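Local coordinates for periplasmic binding protein (PDB 4LJS), which probably binds a metal chelate, such as an iron-siderophore, haem or cobalamin-type compound, in the periplasm and delivers it to an ABC importer, at residues A[28-31]-A[35-38]; A[58-63]-A[172-177]; A[221-226]-A[304-309]; A[238-243]-A[274-279]. One frame throughout, in Å; residues are numbered along the deposited sequence.

Contact 1: A[28-31]-A[35-38]; sequences SFVR and PFES
Phe36 lies obliquely against the segment 28-31, its ring atom CE1 reaching Ser28 CB at 3.6 Å and Phe29 N at an equal 3.6 Å. With CG between the backbone N and the carbonyl carbon (chi1 69°), the ring leans back over its partner strand instead of pointing straight out. Val30 meets it with one branch, CG1 lying 3.7 Å from Phe36 CD1, while Phe29 C sits in the ring plane at its edge. Ser28 OG is turned to the adjoining parallel sheet, bonded to Ile138 N, and Pro126 also packs on the Phe36 ring. The two strands form an antiparallel beta hairpin: Ser28 and Phe36 are a hydrogen-bonded pair, Phe29 and Pro35 a non-hydrogen-bonded one. Ser28 N gives Phe36 O a nearly straight bond of 3.1 Å. Ser28 O receives Phe36 N at 2.9 Å, with the donor 37° above the carbonyl plane, and a CA-H contact from Pro35 CA at 3.2 Å. Replacing Phe36 by alanine removes the ring and would probably open a gap over Ser28 CB and leave Val30 CG1 without its aromatic neighbour. Across the hairpin, on its other face, Phe29 CE2 slants against Pro35 CB at 3.8 Å.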
loop_
_atom_site.group_PDB
_atom_site.type_symbol
_atom_site.label_atom_id
_atom_site.label_comp_id
_atom_site.label_asym_id
_atom_site.label_seq_id
_atom_site.Cartn_x
_atom_site.Cartn_y
_atom_site.Cartn_z
ATOM N N SER A 28 -16.443 5.302 6.111
ATOM C CA SER A 28 -15.166 5.832 5.651
ATOM C C SER A 28 -14.976 7.190 6.319
ATOM O O SER A 28 -15.797 7.587 7.153
ATOM C CB SER A 28 -15.159 5.955 4.127
ATOM O OG SER A 28 -13.845 6.121 3.608
ATOM N N PHE A 29 -13.902 7.894 5.977
ATOM C CA PHE A 29 -13.591 9.171 6.626
ATOM C C PHE A 29 -13.109 10.202 5.614
ATOM O O PHE A 29 -12.354 9.880 4.703
ATOM C CB PHE A 29 -12.490 8.996 7.682
ATOM C CG PHE A 29 -12.796 7.959 8.717
ATOM C CD1 PHE A 29 -12.591 6.611 8.450
ATOM C CD2 PHE A 29 -13.283 8.332 9.967
ATOM C CE1 PHE A 29 -12.878 5.650 9.405
ATOM C CE2 PHE A 29 -13.570 7.381 10.926
ATOM C CZ PHE A 29 -13.365 6.034 10.644
ATOM N N VAL A 30 -13.526 11.450 5.787
ATOM C CA VAL A 30 -12.991 12.522 4.967
ATOM C C VAL A 30 -11.757 13.099 5.652
ATOM O O VAL A 30 -10.832 13.576 5.000
ATOM C CB VAL A 30 -14.057 13.606 4.672
ATOM C CG1 VAL A 30 -15.143 13.029 3.777
ATOM C CG2 VAL A 30 -14.664 14.134 5.956
ATOM N N ARG A 31 -11.749 13.033 6.978
ATOM C CA ARG A 31 -10.589 13.404 7.775
ATOM C C ARG A 31 -10.507 12.497 8.994
ATOM O O ARG A 31 -11.460 11.785 9.320
ATOM C CB ARG A 31 -10.664 14.870 8.222
ATOM C CG ARG A 31 -10.430 15.861 7.103
ATOM C CD ARG A 31 -10.266 17.287 7.606
ATOM N NE ARG A 31 -9.919 18.177 6.499
ATOM C CZ ARG A 31 -9.557 19.450 6.628
ATOM N NH1 ARG A 31 -9.487 20.021 7.829
ATOM N NH2 ARG A 31 -9.262 20.155 5.546
ATOM N N PRO A 35 -16.129 10.749 10.200
ATOM C CA PRO A 35 -16.677 9.646 9.407
ATOM C C PRO A 35 -17.879 10.053 8.566
ATOM O O PRO A 35 -18.603 10.992 8.896
ATOM C CB PRO A 35 -17.123 8.645 10.479
ATOM C CG PRO A 35 -17.534 9.523 11.638
ATOM C CD PRO A 35 -16.606 10.720 11.599
ATOM N N PHE A 36 -18.084 9.334 7.472
ATOM C CA PHE A 36 -19.323 9.451 6.724
ATOM C C PHE A 36 -19.754 8.051 6.345
ATOM O O PHE A 36 -18.932 7.140 6.257
ATOM C CB PHE A 36 -19.177 10.350 5.491
ATOM C CG PHE A 36 -18.308 9.773 4.405
ATOM C CD1 PHE A 36 -16.922 9.840 4.495
ATOM C CD2 PHE A 36 -18.876 9.185 3.282
ATOM C CE1 PHE A 36 -16.116 9.322 3.483
ATOM C CE2 PHE A 36 -18.082 8.665 2.264
ATOM C CZ PHE A 36 -16.698 8.736 2.361
ATOM N N GLU A 37 -21.051 7.880 6.145
ATOM C CA GLU A 37 -21.601 6.568 5.894
ATOM C C GLU A 37 -22.131 6.513 4.475
ATOM O O GLU A 37 -22.699 7.485 3.983
ATOM C CB GLU A 37 -22.723 6.287 6.885
ATOM C CG GLU A 37 -22.862 4.841 7.257
ATOM C CD GLU A 37 -23.764 4.649 8.456
ATOM O OE1 GLU A 37 -24.955 5.031 8.380
ATOM O OE2 GLU A 37 -23.275 4.123 9.479
ATOM N N SER A 38 -21.933 5.371 3.827
ATOM C CA SER A 38 -22.410 5.148 2.473
ATOM C C SER A 38 -23.123 3.812 2.397
ATOM O O SER A 38 -22.671 2.824 2.980
ATOM C CB SER A 38 -21.239 5.160 1.494
ATOM O OG SER A 38 -20.507 6.363 1.626
#

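Contact 2: A[58-63]-A[172-177]; sequences IIALGE and ERLIQE
Leu174 overlaps Ala60 through one methyl, CD1, which lies 4.2 Å from Ala60 CB and 3.9 Å from Ala60 O. The same methyl faces Leu61 CD2 at 4.4 Å, so a single branch meets the final turn of helix 52-60 in a loose van der Waals touch; no hydrogen bond crosses. Leu174 CG stands anti to its carbonyl carbon (chi1 -66°), turned toward helix 52-60, and CD1, extended beyond it (chi2 169°), makes the touch. Ile297, from a loop, packs on both Ala60 and Leu174, and Leu61 leans on Leu161 of helix 151-164. The segment 172-177 belongs to the long helix 168-188, which runs between the two sheet-bearing lobes, as in the iron-siderophore and vitamin B12 class of periplasmic binding proteins. On the other side of the contact, helix 52-60 closes in a Schellman motif: Gly62, with phi 102°, sends its N to Ile59 O at 2.9 Å, and Glu63 N returns to Ile58 O at 3.1 Å. At that phi a side chain would jam against the carbonyl O of Leu61. Just past the turn, the two carboxylate oxygens of Glu63 divide between salt-bridge partners, OE2 with Arg66 and OE1 with Arg167.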
loop_
_atom_site.group_PDB
_atom_site.type_symbol
_atom_site.label_atom_id
_atom_site.label_comp_id
_atom_site.label_asym_id
_atom_site.label_seq_id
_atom_site.Cartn_x
_atom_site.Cartn_y
_atom_site.Cartn_z
ATOM N N ILE A 58 -8.896 -3.845 -6.084
ATOM C CA ILE A 58 -10.104 -4.204 -6.799
ATOM C C ILE A 58 -9.806 -5.303 -7.819
ATOM O O ILE A 58 -10.587 -6.241 -7.985
ATOM C CB ILE A 58 -10.756 -2.988 -7.464
ATOM C CG1 ILE A 58 -11.323 -2.050 -6.393
ATOM C CG2 ILE A 58 -11.850 -3.444 -8.419
ATOM C CD1 ILE A 58 -11.629 -0.627 -6.905
ATOM N N ILE A 59 -8.653 -5.208 -8.475
ATOM C CA ILE A 59 -8.228 -6.274 -9.369
ATOM C C ILE A 59 -8.059 -7.600 -8.618
ATOM O O ILE A 59 -8.519 -8.649 -9.081
ATOM C CB ILE A 59 -6.941 -5.904 -10.118
ATOM C CG1 ILE A 59 -7.227 -4.757 -11.106
ATOM C CG2 ILE A 59 -6.387 -7.115 -10.836
ATOM C CD1 ILE A 59 -6.000 -4.261 -11.869
ATOM N N ALA A 60 -7.433 -7.544 -7.444
ATOM C CA ALA A 60 -7.173 -8.750 -6.656
ATOM C C ALA A 60 -8.462 -9.427 -6.202
ATOM O O ALA A 60 -8.481 -10.626 -5.950
ATOM C CB ALA A 60 -6.295 -8.427 -5.438
ATOM N N LEU A 61 -9.529 -8.647 -6.081
ATOM C CA LEU A 61 -10.820 -9.177 -5.645
ATOM C C LEU A 61 -11.589 -9.798 -6.813
ATOM O O LEU A 61 -12.614 -10.437 -6.615
ATOM C CB LEU A 61 -11.655 -8.074 -4.991
ATOM C CG LEU A 61 -11.215 -7.612 -3.599
ATOM C CD1 LEU A 61 -11.993 -6.364 -3.201
ATOM C CD2 LEU A 61 -11.401 -8.724 -2.554
ATOM N N GLY A 62 -11.090 -9.588 -8.029
ATOM C CA GLY A 62 -11.659 -10.208 -9.213
ATOM C C GLY A 62 -12.538 -9.278 -10.025
ATOM O O GLY A 62 -13.187 -9.705 -10.973
ATOM N N GLU A 63 -12.555 -8.001 -9.665
ATOM C CA GLU A 63 -13.501 -7.079 -10.273
ATOM C C GLU A 63 -12.854 -5.988 -11.122
ATOM O O GLU A 63 -13.402 -4.894 -11.266
ATOM C CB GLU A 63 -14.433 -6.485 -9.209
ATOM C CG GLU A 63 -15.406 -7.502 -8.592
ATOM C CD GLU A 63 -16.348 -8.146 -9.614
ATOM O OE1 GLU A 63 -16.963 -9.188 -9.285
ATOM O OE2 GLU A 63 -16.490 -7.612 -10.737
ATOM N N GLU A 172 -11.476 -12.252 2.466
ATOM C CA GLU A 172 -11.079 -12.980 3.663
ATOM C C GLU A 172 -9.907 -13.918 3.414
ATOM O O GLU A 172 -9.039 -14.066 4.271
ATOM C CB GLU A 172 -12.261 -13.756 4.254
ATOM C CG GLU A 172 -13.224 -12.876 5.043
ATOM C CD GLU A 172 -12.530 -12.077 6.147
ATOM O OE1 GLU A 172 -12.826 -10.866 6.281
ATOM O OE2 GLU A 172 -11.693 -12.664 6.879
ATOM N N ARG A 173 -9.887 -14.559 2.252
ATOM C CA ARG A 173 -8.778 -15.441 1.908
ATOM C C ARG A 173 -7.481 -14.638 1.813
ATOM O O ARG A 173 -6.450 -15.050 2.343
ATOM C CB ARG A 173 -9.048 -16.169 0.593
ATOM C CG ARG A 173 -7.897 -17.048 0.125
ATOM C CD ARG A 173 -8.155 -17.575 -1.272
ATOM N NE ARG A 173 -8.668 -16.522 -2.144
ATOM C CZ ARG A 173 -7.908 -15.674 -2.831
ATOM N NH1 ARG A 173 -6.584 -15.750 -2.760
ATOM N NH2 ARG A 173 -8.477 -14.747 -3.594
ATOM N N LEU A 174 -7.540 -13.487 1.145
ATOM C CA LEU A 174 -6.361 -12.633 0.997
ATOM C C LEU A 174 -5.843 -12.127 2.343
ATOM O O LEU A 174 -4.647 -12.151 2.609
ATOM C CB LEU A 174 -6.665 -11.454 0.070
ATOM C CG LEU A 174 -6.948 -11.850 -1.377
ATOM C CD1 LEU A 174 -7.496 -10.667 -2.148
ATOM C CD2 LEU A 174 -5.694 -12.416 -2.044
ATOM N N ILE A 175 -6.759 -11.672 3.187
ATOM C CA ILE A 175 -6.421 -11.195 4.520
ATOM C C ILE A 175 -5.820 -12.317 5.372
ATOM O O ILE A 175 -4.797 -12.130 6.035
ATOM C CB ILE A 175 -7.673 -10.623 5.204
ATOM C CG1 ILE A 175 -8.026 -9.263 4.588
ATOM C CG2 ILE A 175 -7.486 -10.526 6.711
ATOM C CD1 ILE A 175 -9.418 -8.794 4.924
ATOM N N GLN A 176 -6.455 -13.484 5.341
ATOM C CA GLN A 176 -6.005 -14.619 6.127
ATOM C C GLN A 176 -4.600 -15.081 5.732
ATOM O O GLN A 176 -3.808 -15.472 6.587
ATOM C CB GLN A 176 -6.990 -15.783 6.022
ATOM C CG GLN A 176 -6.726 -16.881 7.048
ATOM C CD GLN A 176 -7.466 -18.172 6.748
ATOM O OE1 GLN A 176 -8.074 -18.773 7.635
ATOM N NE2 GLN A 176 -7.403 -18.615 5.497
ATOM N N GLU A 177 -4.300 -15.040 4.436
ATOM C CA GLU A 177 -2.978 -15.414 3.940
ATOM C C GLU A 177 -1.914 -14.547 4.608
ATOM O O GLU A 177 -0.891 -15.042 5.088
ATOM C CB GLU A 177 -2.928 -15.240 2.419
ATOM C CG GLU A 177 -1.540 -15.293 1.799
ATOM C CD GLU A 177 -1.576 -15.222 0.275
ATOM O OE1 GLU A 177 -2.603 -14.768 -0.284
ATOM O OE2 GLU A 177 -0.578 -15.630 -0.363
#

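Contact 3: A[221-226]-A[304-309]; sequences ASLHAD and DIVSHG
One side chain, Leu223, makes essentially the whole contact from its segment, reaching from the end of one helix to Val306 and Ser307 on the flank of another. Its CD1 slants against Val306 CG1 at 3.7 Å and comes within 3.8 Å of Ser307 N. Both leucine methyls also sit about equally far from the serine methylene, CD1 4.0 Å and CD2 4.1 Å from Ser307 CB, so the forked end of Leu223 straddles that carbon. Val306 answers with the branch that is anti to its backbone N (chi1 177°), CG1 being the methyl that leads to the leucine. The serine hydroxyl does not join the contact: Ser307 OG is held by Ile303 O one turn back and also accepts His308 ND1 at 3.1 Å, a bond lying in the imidazole plane that helps fix the rotation of that ring, itself stacked on Tyr315. Leu223 is placed by the close of helix 215-222, where His224, at positive phi, is the C-prime residue of a Schellman motif and its N bonds to Ala221 O. The carbonyl of Leu223 is tied to Tyr311 OH. Around the contact, Val182 and Thr185 of helix 168-188 cover Leu223, while Val306 rests on Leu287 of strand 284-288 and Phe199 of strand 196-203, so the end of helix 215-222 and the flank of helix 299-310 meet between the long helix and the mixed sheet.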
loop_
_atom_site.group_PDB
_atom_site.type_symbol
_atom_site.label_atom_id
_atom_site.label_comp_id
_atom_site.label_asym_id
_atom_site.label_seq_id
_atom_site.Cartn_x
_atom_site.Cartn_y
_atom_site.Cartn_z
ATOM N N ALA A 221 7.159 -4.252 13.812
ATOM C CA ALA A 221 6.634 -4.583 15.144
ATOM C C ALA A 221 5.726 -5.818 15.121
ATOM O O ALA A 221 5.845 -6.698 15.972
ATOM C CB ALA A 221 5.891 -3.389 15.746
ATOM N N SER A 222 4.818 -5.881 14.151
ATOM C CA SER A 222 3.962 -7.058 13.996
ATOM C C SER A 222 4.790 -8.339 13.895
ATOM O O SER A 222 4.426 -9.375 14.450
ATOM C CB SER A 222 3.057 -6.921 12.767
ATOM O OG SER A 222 2.195 -5.806 12.924
ATOM N N LEU A 223 5.917 -8.249 13.197
ATOM C CA LEU A 223 6.794 -9.398 13.012
ATOM C C LEU A 223 7.773 -9.590 14.179
ATOM O O LEU A 223 8.757 -10.325 14.068
ATOM C CB LEU A 223 7.520 -9.297 11.669
ATOM C CG LEU A 223 6.590 -9.532 10.467
ATOM C CD1 LEU A 223 7.176 -8.995 9.161
ATOM C CD2 LEU A 223 6.292 -11.014 10.336
ATOM N N HIS A 224 7.479 -8.926 15.294
ATOM C CA HIS A 224 8.230 -9.076 16.542
ATOM C C HIS A 224 9.673 -8.575 16.462
ATOM O O HIS A 224 10.525 -8.988 17.250
ATOM C CB HIS A 224 8.205 -10.525 17.034
ATOM C CG HIS A 224 8.031 -10.643 18.513
ATOM N ND1 HIS A 224 6.856 -10.303 19.148
ATOM C CD2 HIS A 224 8.892 -11.028 19.485
ATOM C CE1 HIS A 224 7.000 -10.481 20.451
ATOM N NE2 HIS A 224 8.221 -10.927 20.680
ATOM N N ALA A 225 9.945 -7.689 15.510
ATOM C CA ALA A 225 11.274 -7.102 15.409
ATOM C C ALA A 225 11.428 -5.947 16.389
ATOM O O ALA A 225 10.446 -5.369 16.858
ATOM C CB ALA A 225 11.549 -6.625 13.990
ATOM N N ASP A 226 12.672 -5.615 16.692
ATOM C CA ASP A 226 12.977 -4.442 17.493
ATOM C C ASP A 226 13.208 -3.272 16.533
ATOM O O ASP A 226 14.307 -3.100 16.003
ATOM C CB ASP A 226 14.213 -4.709 18.361
ATOM C CG ASP A 226 14.507 -3.582 19.332
ATOM O OD1 ASP A 226 13.617 -2.735 19.558
ATOM O OD2 ASP A 226 15.630 -3.551 19.881
ATOM N N ASP A 304 6.359 -10.153 3.003
ATOM C CA ASP A 304 7.365 -11.093 2.509
ATOM C C ASP A 304 8.792 -10.558 2.584
ATOM O O ASP A 304 9.700 -11.256 3.042
ATOM C CB ASP A 304 7.043 -11.527 1.077
ATOM C CG ASP A 304 5.865 -12.490 1.013
ATOM O OD1 ASP A 304 5.440 -12.987 2.078
ATOM O OD2 ASP A 304 5.365 -12.753 -0.100
ATOM N N ILE A 305 8.990 -9.324 2.137
ATOM C CA ILE A 305 10.319 -8.728 2.161
ATOM C C ILE A 305 10.816 -8.535 3.592
ATOM O O ILE A 305 11.954 -8.882 3.919
ATOM C CB ILE A 305 10.358 -7.393 1.396
ATOM C CG1 ILE A 305 10.112 -7.654 -0.094
ATOM C CG2 ILE A 305 11.692 -6.674 1.630
ATOM C CD1 ILE A 305 10.046 -6.410 -0.948
ATOM N N VAL A 306 9.955 -8.007 4.453
ATOM C CA VAL A 306 10.356 -7.750 5.825
ATOM C C VAL A 306 10.581 -9.044 6.625
ATOM O O VAL A 306 11.597 -9.185 7.310
ATOM C CB VAL A 306 9.380 -6.797 6.528
ATOM C CG1 VAL A 306 9.784 -6.609 7.972
ATOM C CG2 VAL A 306 9.365 -5.449 5.799
ATOM N N SER A 307 9.665 -10.002 6.513
ATOM C CA SER A 307 9.825 -11.260 7.238
ATOM C C SER A 307 11.060 -12.018 6.739
ATOM O O SER A 307 11.802 -12.580 7.536
ATOM C CB SER A 307 8.577 -12.142 7.122
ATOM O OG SER A 307 8.455 -12.662 5.801
ATOM N N HIS A 308 11.283 -12.014 5.427
ATOM C CA HIS A 308 12.427 -12.712 4.856
ATOM C C HIS A 308 13.743 -12.029 5.226
ATOM O O HIS A 308 14.733 -12.703 5.488
ATOM C CB HIS A 308 12.287 -12.863 3.337
ATOM C CG HIS A 308 11.289 -13.906 2.925
ATOM N ND1 HIS A 308 10.062 -14.051 3.540
ATOM C CD2 HIS A 308 11.337 -14.853 1.956
ATOM C CE1 HIS A 308 9.398 -15.041 2.969
ATOM N NE2 HIS A 308 10.150 -15.546 2.007
ATOM N N GLY A 309 13.742 -10.697 5.273
ATOM C CA GLY A 309 14.911 -9.949 5.708
ATOM C C GLY A 309 15.175 -10.019 7.208
ATOM O O GLY A 309 16.330 -10.020 7.651
#

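Contact 4: A[238-243]-A[274-279]; sequences EDVVEQ and QGVNAL
In the segment that brings Val240 and Val241 against Val276, residues 238-243, the shorter of the two backbone bonds runs from Gln243 N to Asp239 O, 2.9 Å; across the contact itself no hydrogen bond forms. Val276 does the touching with a single methyl. Its CG2 lies 3.9 Å from Val241 CA and 4.1 Å from Val240 O, so it rests on the backbone of the helix as much as on side chains. The side chains stand farther off: Val241 CG2 is 4.2 Å away from that methyl, the two valines slanting across one another, and Val240 CG1 is more distant at 4.5 Å. Val276 puts CG1 anti to its backbone N (chi1 175°), which leaves CG2 anti to the carbonyl carbon as the branch facing helix 237-243. Val276 is buried, Val241 exposed. Val276 is also the N-cap residue of helix 277-280, with an extended psi of 136°, and its O takes a weak bond from Leu279 N at 3.0 Å. The next amide, Asn277 N, is held by Asn244 OD1 from just past the end of helix 237-243, a polar tie beside the apolar one; Asn244 and Pro245 also pack on Val276. At its other end that helix is fastened by Ser236 OG to Asp239 N. Both helices lead into neighbouring parallel strands of the mixed sheet, 237-243 into 247-252 and 277-280 into 284-288, the connection between those strands running through helix 260-268 and then 277-280.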
loop_
_atom_site.group_PDB
_atom_site.type_symbol
_atom_site.label_atom_id
_atom_site.label_comp_id
_atom_site.label_asym_id
_atom_site.label_seq_id
_atom_site.Cartn_x
_atom_site.Cartn_y
_atom_site.Cartn_z
ATOM N N GLU A 238 25.369 9.008 12.112
ATOM C CA GLU A 238 25.918 8.839 13.450
ATOM C C GLU A 238 24.984 8.055 14.369
ATOM O O GLU A 238 25.420 7.157 15.091
ATOM C CB GLU A 238 26.210 10.205 14.060
ATOM C CG GLU A 238 26.585 10.149 15.516
ATOM C CD GLU A 238 27.144 11.458 16.006
ATOM O OE1 GLU A 238 26.674 12.515 15.533
ATOM O OE2 GLU A 238 28.059 11.430 16.854
ATOM N N ASP A 239 23.701 8.408 14.342
ATOM C CA ASP A 239 22.684 7.701 15.120
ATOM C C ASP A 239 22.478 6.275 14.619
ATOM O O ASP A 239 22.121 5.381 15.388
ATOM C CB ASP A 239 21.356 8.462 15.092
ATOM C CG ASP A 239 21.203 9.407 16.265
ATOM O OD1 ASP A 239 21.522 8.995 17.399
ATOM O OD2 ASP A 239 20.768 10.561 16.055
ATOM N N VAL A 240 22.701 6.065 13.328
ATOM C CA VAL A 240 22.594 4.728 12.765
ATOM C C VAL A 240 23.717 3.835 13.292
ATOM O O VAL A 240 23.487 2.677 13.630
ATOM C CB VAL A 240 22.589 4.756 11.223
ATOM C CG1 VAL A 240 22.588 3.347 10.666
ATOM C CG2 VAL A 240 21.379 5.528 10.715
ATOM N N VAL A 241 24.924 4.386 13.383
ATOM C CA VAL A 241 26.057 3.661 13.955
ATOM C C VAL A 241 25.794 3.265 15.407
ATOM O O VAL A 241 26.066 2.134 15.813
ATOM C CB VAL A 241 27.360 4.483 13.883
ATOM C CG1 VAL A 241 28.462 3.814 14.697
ATOM C CG2 VAL A 241 27.792 4.664 12.439
ATOM N N GLU A 242 25.256 4.199 16.185
ATOM C CA GLU A 242 24.939 3.929 17.582
ATOM C C GLU A 242 23.851 2.863 17.721
ATOM O O GLU A 242 24.003 1.910 18.484
ATOM C CB GLU A 242 24.511 5.215 18.291
ATOM C CG GLU A 242 24.097 5.020 19.741
ATOM C CD GLU A 242 23.641 6.314 20.401
ATOM O OE1 GLU A 242 22.560 6.311 21.030
ATOM O OE2 GLU A 242 24.360 7.331 20.295
ATOM N N GLN A 243 22.759 3.026 16.978
ATOM C CA GLN A 243 21.631 2.104 17.066
ATOM C C GLN A 243 21.999 0.714 16.552
ATOM O O GLN A 243 21.565 -0.296 17.109
ATOM C CB GLN A 243 20.414 2.660 16.325
ATOM C CG GLN A 243 19.774 3.857 17.012
ATOM C CD GLN A 243 19.124 3.484 18.328
ATOM O OE1 GLN A 243 18.387 2.499 18.411
ATOM N NE2 GLN A 243 19.397 4.266 19.369
ATOM N N GLN A 274 30.249 1.478 7.607
ATOM C CA GLN A 274 30.914 0.194 7.388
ATOM C C GLN A 274 30.941 -0.724 8.610
ATOM O O GLN A 274 30.921 -1.947 8.466
ATOM C CB GLN A 274 32.339 0.392 6.854
ATOM C CG GLN A 274 32.420 1.091 5.503
ATOM C CD GLN A 274 31.677 0.357 4.390
ATOM O OE1 GLN A 274 31.263 0.970 3.409
ATOM N NE2 GLN A 274 31.522 -0.955 4.530
ATOM N N GLY A 275 30.983 -0.133 9.802
ATOM C CA GLY A 275 31.011 -0.902 11.034
ATOM C C GLY A 275 29.671 -1.503 11.433
ATOM O O GLY A 275 29.616 -2.442 12.222
ATOM N N VAL A 276 28.587 -0.965 10.884
ATOM C CA VAL A 276 27.248 -1.410 11.249
ATOM C C VAL A 276 27.003 -2.870 10.846
ATOM O O VAL A 276 27.359 -3.287 9.744
ATOM C CB VAL A 276 26.179 -0.479 10.634
ATOM C CG1 VAL A 276 24.785 -1.002 10.900
ATOM C CG2 VAL A 276 26.337 0.935 11.186
ATOM N N ASN A 277 26.402 -3.637 11.753
ATOM C CA ASN A 277 26.153 -5.061 11.539
ATOM C C ASN A 277 25.457 -5.388 10.228
ATOM O O ASN A 277 25.862 -6.310 9.521
ATOM C CB ASN A 277 25.342 -5.644 12.698
ATOM C CG ASN A 277 26.148 -5.757 13.974
ATOM O OD1 ASN A 277 27.383 -5.720 13.955
ATOM N ND2 ASN A 277 25.452 -5.906 15.094
ATOM N N ALA A 278 24.409 -4.631 9.914
ATOM C CA ALA A 278 23.645 -4.840 8.685
ATOM C C ALA A 278 24.534 -4.751 7.446
ATOM O O ALA A 278 24.355 -5.507 6.487
ATOM C CB ALA A 278 22.499 -3.837 8.592
ATOM N N LEU A 279 25.492 -3.829 7.474
ATOM C CA LEU A 279 26.460 -3.695 6.387
ATOM C C LEU A 279 27.486 -4.833 6.365
ATOM O O LEU A 279 27.739 -5.418 5.315
ATOM C CB LEU A 279 27.169 -2.337 6.443
ATOM C CG LEU A 279 26.447 -1.190 5.729
ATOM C CD1 LEU A 279 27.410 -0.064 5.428
ATOM C CD2 LEU A 279 25.824 -1.685 4.450
#

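From the N terminus, contact 1 closes first, a short hairpin set against the parallel sheet of the first lobe. Contact 2 opens next at 58-63 and spans that lobe, closing when the chain reaches the long helix 168-188. Contact 3 opens beyond that helix at 221-226 and closes near the C terminus at 304-309, so it encloses most of the second lobe; contact 4 falls within this span, while the others follow in series. None cross. Contacts 2 and 3 come within about 7 Å at their nearest atoms, and contact 3 also packs on helix 168-188. Contacts 1 and 4 lie on opposite sides of the chain's centre, their centres about 43 Å apart.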